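Local coordinates for protein putative rhamnosidase (Streptomyces avermitilis, PDB 3W5M) that hydrolyses terminal non-reducing alpha-L-rhamnose residues from citrus flavonoid glycosides and from the arabinogalactan-protein gum arabic, at residues D643-A648 and G699-W704; F678-P683 and N690-W695. All coordinates share one frame; numbering follows the deposited sequence.

How the contacts relate
Both contacts belong to the glycosidase domain, an (alpha/alpha)6-barrel, and together they show how a barrel divides its labour between helices and loops. Contact 1 is fully buried and joins helix 641-654 to helix 698-710 through aliphatic groups and one side-chain hydrogen bond. Contact 2, only partly buried, lies in the long connection between helices 658-671 and 698-710, where backbone groups, a carboxylate and a water do most of the work. Their centres are about 11 Å apart. The amide of Asn-645 probably joins them by donating from ND2 to Gly-694 O at 2.8 Å, and each supplies one rhamnose-binding residue, Asp-643 and Trp-695.

Contact 1: D643-A648 and G699-W704; sequences DINVFA and GVTVPW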
ATOM      1  N   ASP A 643       5.659  10.465  -4.830  1.00 20.76           N
ATOM      2  CA  ASP A 643       4.628   9.886  -5.647  1.00 22.02           C
ATOM      3  C   ASP A 643       3.232  10.292  -5.197  1.00 20.41           C
ATOM      4  O   ASP A 643       2.359  10.536  -6.015  1.00 21.00           O
ATOM      5  CB  ASP A 643       4.779   8.353  -5.611  1.00 24.87           C
ATOM      6  CG  ASP A 643       6.147   7.901  -6.130  1.00 30.74           C
ATOM      7  OD1 ASP A 643       7.176   8.396  -5.611  1.00 31.28           O
ATOM      8  OD2 ASP A 643       6.192   7.077  -7.077  1.00 32.61           O
ATOM      9  N   ILE A 644       2.992  10.290  -3.892  1.00 19.70           N
ATOM     10  CA  ILE A 644       1.662  10.662  -3.418  1.00 20.36           C
ATOM     11  C   ILE A 644       1.436  12.187  -3.494  1.00 20.91           C
ATOM     12  O   ILE A 644       0.315  12.640  -3.776  1.00 22.52           O
ATOM     13  CB  ILE A 644       1.299  10.025  -2.038  1.00 19.14           C
ATOM     14  CG1 ILE A 644      -0.203  10.192  -1.735  1.00 19.34           C
ATOM     15  CG2 ILE A 644       2.146  10.608  -0.909  1.00 20.06           C
ATOM     16  CD1 ILE A 644      -1.147   9.633  -2.802  1.00 19.61           C
ATOM     17  N   ASN A 645       2.500  12.961  -3.310  1.00 21.12           N
ATOM     18  CA  ASN A 645       2.464  14.411  -3.561  1.00 22.45           C
ATOM     19  C   ASN A 645       1.856  14.666  -4.927  1.00 23.07           C
ATOM     20  O   ASN A 645       0.865  15.369  -5.041  1.00 21.95           O
ATOM     21  CB  ASN A 645       3.869  15.029  -3.502  1.00 23.11           C
ATOM     22  CG  ASN A 645       3.937  16.412  -4.141  1.00 27.28           C
ATOM     23  OD1 ASN A 645       2.992  17.209  -4.031  1.00 27.77           O
ATOM     24  ND2 ASN A 645       5.050  16.701  -4.827  1.00 23.98           N
ATOM     25  N   VAL A 646       2.422  14.074  -5.973  1.00 22.17           N
ATOM     26  CA  VAL A 646       1.920  14.363  -7.312  1.00 23.74           C
ATOM     27  C   VAL A 646       0.517  13.791  -7.595  1.00 24.08           C
ATOM     28  O   VAL A 646      -0.261  14.395  -8.330  1.00 23.68           O
ATOM     29  CB  VAL A 646       2.961  14.002  -8.412  1.00 26.02           C
ATOM     30  CG1 VAL A 646       4.350  14.523  -8.032  1.00 25.88           C
ATOM     31  CG2 VAL A 646       3.035  12.514  -8.659  1.00 25.70           C
ATOM     32  N   PHE A 647       0.198  12.638  -7.004  1.00 21.87           N
ATOM     33  CA  PHE A 647      -1.030  11.919  -7.336  1.00 21.54           C
ATOM     34  C   PHE A 647      -2.250  12.228  -6.456  1.00 21.53           C
ATOM     35  O   PHE A 647      -3.383  11.932  -6.864  1.00 20.85           O
ATOM     36  CB  PHE A 647      -0.761  10.404  -7.364  1.00 21.26           C
ATOM     37  CG  PHE A 647      -1.915   9.582  -7.877  1.00 20.86           C
ATOM     38  CD1 PHE A 647      -2.268   9.634  -9.241  1.00 22.45           C
ATOM     39  CD2 PHE A 647      -2.636   8.736  -7.033  1.00 19.84           C
ATOM     40  CE1 PHE A 647      -3.298   8.855  -9.743  1.00 21.24           C
ATOM     41  CE2 PHE A 647      -3.696   7.976  -7.537  1.00 20.82           C
ATOM     42  CZ  PHE A 647      -4.022   8.024  -8.890  1.00 21.95           C
ATOM     43  N   ALA A 648      -2.037  12.832  -5.284  1.00 20.94           N
ATOM     44  CA  ALA A 648      -3.144  13.020  -4.329  1.00 20.64           C
ATOM     45  C   ALA A 648      -4.414  13.670  -4.887  1.00 20.63           C
ATOM     46  O   ALA A 648      -5.497  13.176  -4.639  1.00 20.57           O
ATOM     47  CB  ALA A 648      -2.684  13.697  -3.045  1.00 21.29           C
ATOM     48  N   GLY A 699       3.973  16.516   2.904  1.00 18.90           N
ATOM     49  CA  GLY A 699       3.485  16.957   4.230  1.00 20.51           C
ATOM     50  C   GLY A 699       2.627  18.223   4.215  1.00 21.41           C
ATOM     51  O   GLY A 699       1.859  18.462   5.146  1.00 21.11           O
ATOM     52  N   VAL A 700       2.792  19.048   3.170  1.00 21.35           N
ATOM     53  CA  VAL A 700       1.996  20.251   2.931  1.00 20.11           C
ATOM     54  C   VAL A 700       0.917  20.035   1.851  1.00 20.75           C
ATOM     55  O   VAL A 700      -0.264  20.400   2.031  1.00 20.03           O
ATOM     56  CB  VAL A 700       2.911  21.430   2.470  1.00 20.53           C
ATOM     57  CG1 VAL A 700       2.162  22.755   2.633  1.00 20.62           C
ATOM     58  CG2 VAL A 700       4.234  21.410   3.216  1.00 20.34           C
ATOM     59  N   THR A 701       1.301  19.410   0.736  1.00 19.22           N
ATOM     60  CA  THR A 701       0.431  19.329  -0.434  1.00 19.49           C
ATOM     61  C   THR A 701      -0.678  18.306  -0.280  1.00 20.79           C
ATOM     62  O   THR A 701      -1.746  18.468  -0.834  1.00 21.60           O
ATOM     63  CB  THR A 701       1.186  18.966  -1.729  1.00 21.63           C
ATOM     64  OG1 THR A 701       1.853  17.721  -1.557  1.00 21.45           O
ATOM     65  CG2 THR A 701       2.257  20.034  -2.076  1.00 18.64           C
ATOM     66  N   VAL A 702      -0.395  17.249   0.457  1.00 18.79           N
ATOM     67  CA  VAL A 702      -1.406  16.194   0.637  1.00 19.14           C
ATOM     68  C   VAL A 702      -2.554  16.650   1.599  1.00 18.51           C
ATOM     69  O   VAL A 702      -3.735  16.440   1.288  1.00 20.46           O
ATOM     70  CB  VAL A 702      -0.747  14.851   1.004  1.00 18.14           C
ATOM     71  CG1 VAL A 702      -1.818  13.814   1.235  1.00 18.92           C
ATOM     72  CG2 VAL A 702       0.135  14.345  -0.161  1.00 18.73           C
ATOM     73  N   PRO A 703      -2.226  17.293   2.743  1.00 18.83           N
ATOM     74  CA  PRO A 703      -3.326  17.889   3.514  1.00 18.66           C
ATOM     75  C   PRO A 703      -4.121  18.893   2.696  1.00 19.25           C
ATOM     76  O   PRO A 703      -5.355  18.944   2.772  1.00 16.71           O
ATOM     77  CB  PRO A 703      -2.610  18.556   4.691  1.00 19.40           C
ATOM     78  CG  PRO A 703      -1.373  17.741   4.867  1.00 19.30           C
ATOM     79  CD  PRO A 703      -0.963  17.314   3.498  1.00 18.16           C
ATOM     80  N   TRP A 704      -3.433  19.705   1.880  1.00 20.30           N
ATOM     81  CA  TRP A 704      -4.165  20.672   1.081  1.00 20.38           C
ATOM     82  C   TRP A 704      -5.058  20.006   0.049  1.00 20.21           C
ATOM     83  O   TRP A 704      -6.202  20.421  -0.156  1.00 19.76           O
ATOM     84  CB  TRP A 704      -3.210  21.669   0.389  1.00 20.72           C
ATOM     85  CG  TRP A 704      -3.961  22.783  -0.257  1.00 24.31           C
ATOM     86  CD1 TRP A 704      -4.117  23.006  -1.596  1.00 23.67           C
ATOM     87  CD2 TRP A 704      -4.693  23.821   0.416  1.00 25.79           C
ATOM     88  NE1 TRP A 704      -4.891  24.135  -1.804  1.00 25.32           N
ATOM     89  CE2 TRP A 704      -5.260  24.655  -0.593  1.00 25.85           C
ATOM     90  CE3 TRP A 704      -4.922  24.133   1.772  1.00 25.08           C
ATOM     91  CZ2 TRP A 704      -6.053  25.775  -0.291  1.00 26.37           C
ATOM     92  CZ3 TRP A 704      -5.712  25.262   2.078  1.00 24.72           C
ATOM     93  CH2 TRP A 704      -6.261  26.067   1.042  1.00 24.64           C
TER
HETATM   94  O   HOH W   1      -0.919  16.567  -3.398  1.00 32.08           O
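Thr-701 meets Asn-645 in the one direct hydrogen bond between the two segments: OG1 of Thr-701 donates to OD1 of Asn-645 at 2.8 Å. The hydroxyl sits above the carbonyl plane of the amide, 40° out of it. Asn-645 starts out along its own helix surface, but with CG anti to the backbone N (chi1 163°) its amide swings across to the threonine. Its ND2 is held in turn by Gly-694 O and Tyr-763 OH, which fixes the amide's rotation. Replacing Asn-645 with alanine is likely to leave the Thr-701 hydroxyl without this acceptor, and Gly-694 O and Tyr-763 OH without their shared partner. A water also bridges the backbones, donating to Asn-645 O at 2.7 Å and, weakly, to Thr-701 O. Val-702 follows with the apolar half of the contact. Its CG2 methyl makes its closest contacts, lying 4.1 Å from Ala-648 CB and 4.3 Å from Ile-644 CG2, and it also rests near Ile-644 O. The axes of the two short segments approach to 8.8 Å, with 28° between their directions, and Asn-645 and Val-702 are nearest by CA. Pro-703 then kinks the helix and turns to helices 658-671 and 713-732. Such near-parallel helix packing is characteristic of the (alpha/alpha)6-barrel of family 78 glycosidases, here on a helix that also carries rhamnose-binding Asp-643.

Contact 2: F678-P683 and N690-W695; sequences FTDVAP and NGVAGW
The connection between helices 658-671 and 698-710 of this (alpha/alpha)6-barrel is pinched by a single beta bridge between Thr-679 and Asn-690, which draws two parts of it together. Near its end the connection carries Trp-695, a rhamnose-binding residue whose NE1 here donates to a Tris molecule, probably from the crystallisation liquor, that may mark the pocket. At the bridge the CA atoms of Thr-679 and Asn-690 come within 3.9 Å. Gly-691 N donates to Phe-678 O at 3.0 Å in an almost straight bond, the angle at the hydrogen being 174° and the donor lying nearly along the C=O axis. Gly-691 has a positive phi of 72°, a backbone shape most easily taken by glycine. Against the same carbonyl leans Asn-690 CB, which also packs over Thr-679 CA at 3.7 Å. The ring of Phe-678 turns from the loop to meet that of Trp-726.

Asp-680 is the polar centre. Its CG lies beside the backbone N, anti to the carbonyl carbon (chi1 -67°), a setting that brings the carboxylate across the gap. OD2 is hydrogen-bonded to Tyr-744 OH, whose ring also meets that of Trp-695, while OD1 lies against Val-692 CG2 at 3.3 Å, the two side chains crossing at about a right angle. The backbone O of Asp-680 comes to the edge of the Trp-695 indole, near its plane, and is hydrogen-bonded to Thr-641 OG1. One water ties the two segments together: it donates to Asp-680 OD1 at 2.8 Å and to Phe-678 O, and it accepts from Val-692 N at 3.0 Å.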
ATOM      1  N   PHE A 678      10.648  16.483   6.630  1.00 20.43           N
ATOM      2  CA  PHE A 678       9.876  15.314   6.159  1.00 21.62           C
ATOM      3  C   PHE A 678      10.811  14.326   5.416  1.00 23.41           C
ATOM      4  O   PHE A 678      11.690  14.744   4.658  1.00 24.27           O
ATOM      5  CB  PHE A 678       8.734  15.781   5.262  1.00 21.16           C
ATOM      6  CG  PHE A 678       7.602  16.476   6.005  1.00 21.97           C
ATOM      7  CD1 PHE A 678       6.942  15.831   7.063  1.00 21.56           C
ATOM      8  CD2 PHE A 678       7.170  17.760   5.638  1.00 22.98           C
ATOM      9  CE1 PHE A 678       5.893  16.452   7.746  1.00 20.87           C
ATOM     10  CE2 PHE A 678       6.099  18.366   6.302  1.00 23.33           C
ATOM     11  CZ  PHE A 678       5.464  17.707   7.363  1.00 21.85           C
ATOM     12  N   THR A 679      10.591  13.020   5.611  1.00 24.02           N
ATOM     13  CA  THR A 679      11.400  11.944   4.996  1.00 22.55           C
ATOM     14  C   THR A 679      10.979  11.614   3.557  1.00 23.40           C
ATOM     15  O   THR A 679       9.907  12.019   3.095  1.00 21.74           O
ATOM     16  CB  THR A 679      11.324  10.665   5.871  1.00 24.26           C
ATOM     17  OG1 THR A 679       9.933  10.346   6.103  1.00 22.64           O
ATOM     18  CG2 THR A 679      12.027  10.880   7.233  1.00 22.24           C
ATOM     19  N   ASP A 680      11.849  10.901   2.827  1.00 22.13           N
ATOM     20  CA  ASP A 680      11.551  10.484   1.477  1.00 23.47           C
ATOM     21  C   ASP A 680      10.447   9.413   1.484  1.00 21.21           C
ATOM     22  O   ASP A 680       9.656   9.331   0.565  1.00 21.89           O
ATOM     23  CB  ASP A 680      12.801   9.916   0.788  1.00 24.71           C
ATOM     24  CG  ASP A 680      13.891  10.981   0.543  1.00 27.68           C
ATOM     25  OD1 ASP A 680      13.624  12.198   0.728  1.00 26.56           O
ATOM     26  OD2 ASP A 680      15.022  10.575   0.164  1.00 28.89           O
ATOM     27  N   VAL A 681      10.436   8.582   2.516  1.00 21.07           N
ATOM     28  CA  VAL A 681       9.362   7.570   2.656  1.00 20.00           C
ATOM     29  C   VAL A 681       8.780   7.597   4.054  1.00 18.45           C
ATOM     30  O   VAL A 681       9.478   7.900   5.034  1.00 19.20           O
ATOM     31  CB  VAL A 681       9.821   6.116   2.334  1.00 20.60           C
ATOM     32  CG1 VAL A 681      10.248   5.992   0.863  1.00 21.19           C
ATOM     33  CG2 VAL A 681      10.903   5.631   3.296  1.00 22.44           C
ATOM     34  N   ALA A 682       7.498   7.223   4.163  1.00 19.08           N
ATOM     35  CA  ALA A 682       6.851   7.090   5.458  1.00 18.93           C
ATOM     36  C   ALA A 682       5.871   5.905   5.393  1.00 18.31           C
ATOM     37  O   ALA A 682       5.074   5.839   4.466  1.00 18.72           O
ATOM     38  CB  ALA A 682       6.114   8.378   5.811  1.00 20.65           C
ATOM     39  N   PRO A 683       5.942   4.971   6.364  1.00 20.38           N
ATOM     40  CA  PRO A 683       6.911   4.807   7.470  1.00 19.63           C
ATOM     41  C   PRO A 683       8.353   4.799   6.986  1.00 20.52           C
ATOM     42  O   PRO A 683       8.658   4.311   5.898  1.00 19.49           O
ATOM     43  CB  PRO A 683       6.570   3.425   8.047  1.00 20.20           C
ATOM     44  CG  PRO A 683       5.121   3.271   7.756  1.00 19.17           C
ATOM     45  CD  PRO A 683       4.910   3.905   6.399  1.00 19.86           C
ATOM     46  N   ASN A 690      15.949  12.461   3.570  1.00 26.71           N
ATOM     47  CA  ASN A 690      14.889  13.403   3.944  1.00 27.30           C
ATOM     48  C   ASN A 690      15.206  14.797   3.410  1.00 29.86           C
ATOM     49  O   ASN A 690      16.308  15.035   2.907  1.00 28.80           O
ATOM     50  CB  ASN A 690      14.734  13.470   5.475  1.00 27.75           C
ATOM     51  CG  ASN A 690      16.001  13.895   6.182  1.00 29.96           C
ATOM     52  OD1 ASN A 690      16.428  15.054   6.097  1.00 29.81           O
ATOM     53  ND2 ASN A 690      16.611  12.959   6.902  1.00 30.50           N
ATOM     54  N   GLY A 691      14.256  15.717   3.540  1.00 27.29           N
ATOM     55  CA  GLY A 691      14.497  17.125   3.155  1.00 26.05           C
ATOM     56  C   GLY A 691      14.580  17.386   1.667  1.00 25.67           C
ATOM     57  O   GLY A 691      15.212  18.362   1.231  1.00 25.84           O
ATOM     58  N   VAL A 692      13.906  16.554   0.875  1.00 24.20           N
ATOM     59  CA  VAL A 692      13.966  16.641  -0.557  1.00 24.54           C
ATOM     60  C   VAL A 692      12.748  17.339  -1.131  1.00 25.18           C
ATOM     61  O   VAL A 692      11.600  16.872  -0.942  1.00 23.37           O
ATOM     62  CB  VAL A 692      14.069  15.232  -1.187  1.00 25.44           C
ATOM     63  CG1 VAL A 692      13.888  15.278  -2.703  1.00 25.42           C
ATOM     64  CG2 VAL A 692      15.366  14.560  -0.762  1.00 26.84           C
ATOM     65  N   ALA A 693      13.001  18.410  -1.888  1.00 23.98           N
ATOM     66  CA  ALA A 693      11.955  19.120  -2.634  1.00 24.14           C
ATOM     67  C   ALA A 693      11.085  18.251  -3.528  1.00 23.24           C
ATOM     68  O   ALA A 693      11.596  17.511  -4.358  1.00 24.08           O
ATOM     69  CB  ALA A 693      12.577  20.230  -3.474  1.00 26.02           C
ATOM     70  N   GLY A 694       9.764  18.402  -3.387  1.00 22.09           N
ATOM     71  CA  GLY A 694       8.779  17.682  -4.185  1.00 22.44           C
ATOM     72  C   GLY A 694       8.480  16.312  -3.582  1.00 22.93           C
ATOM     73  O   GLY A 694       7.551  15.628  -4.022  1.00 25.79           O
ATOM     74  N   TRP A 695       9.272  15.927  -2.589  1.00 20.87           N
ATOM     75  CA  TRP A 695       9.094  14.654  -1.889  1.00 21.73           C
ATOM     76  C   TRP A 695       8.553  15.020  -0.492  1.00 20.73           C
ATOM     77  O   TRP A 695       7.352  14.941  -0.260  1.00 20.21           O
ATOM     78  CB  TRP A 695      10.409  13.813  -1.885  1.00 22.17           C
ATOM     79  CG  TRP A 695      10.452  12.839  -3.063  1.00 23.00           C
ATOM     80  CD1 TRP A 695      10.319  11.462  -3.004  1.00 23.52           C
ATOM     81  CD2 TRP A 695      10.534  13.166  -4.453  1.00 23.15           C
ATOM     82  NE1 TRP A 695      10.359  10.929  -4.257  1.00 23.65           N
ATOM     83  CE2 TRP A 695      10.476  11.947  -5.174  1.00 23.41           C
ATOM     84  CE3 TRP A 695      10.705  14.371  -5.171  1.00 23.61           C
ATOM     85  CZ2 TRP A 695      10.550  11.898  -6.567  1.00 23.89           C
ATOM     86  CZ3 TRP A 695      10.780  14.319  -6.559  1.00 23.28           C
ATOM     87  CH2 TRP A 695      10.698  13.096  -7.243  1.00 24.53           C
TER
HETATM   88  O   HOH W   2      12.052  14.299   1.578  1.00 22.82           O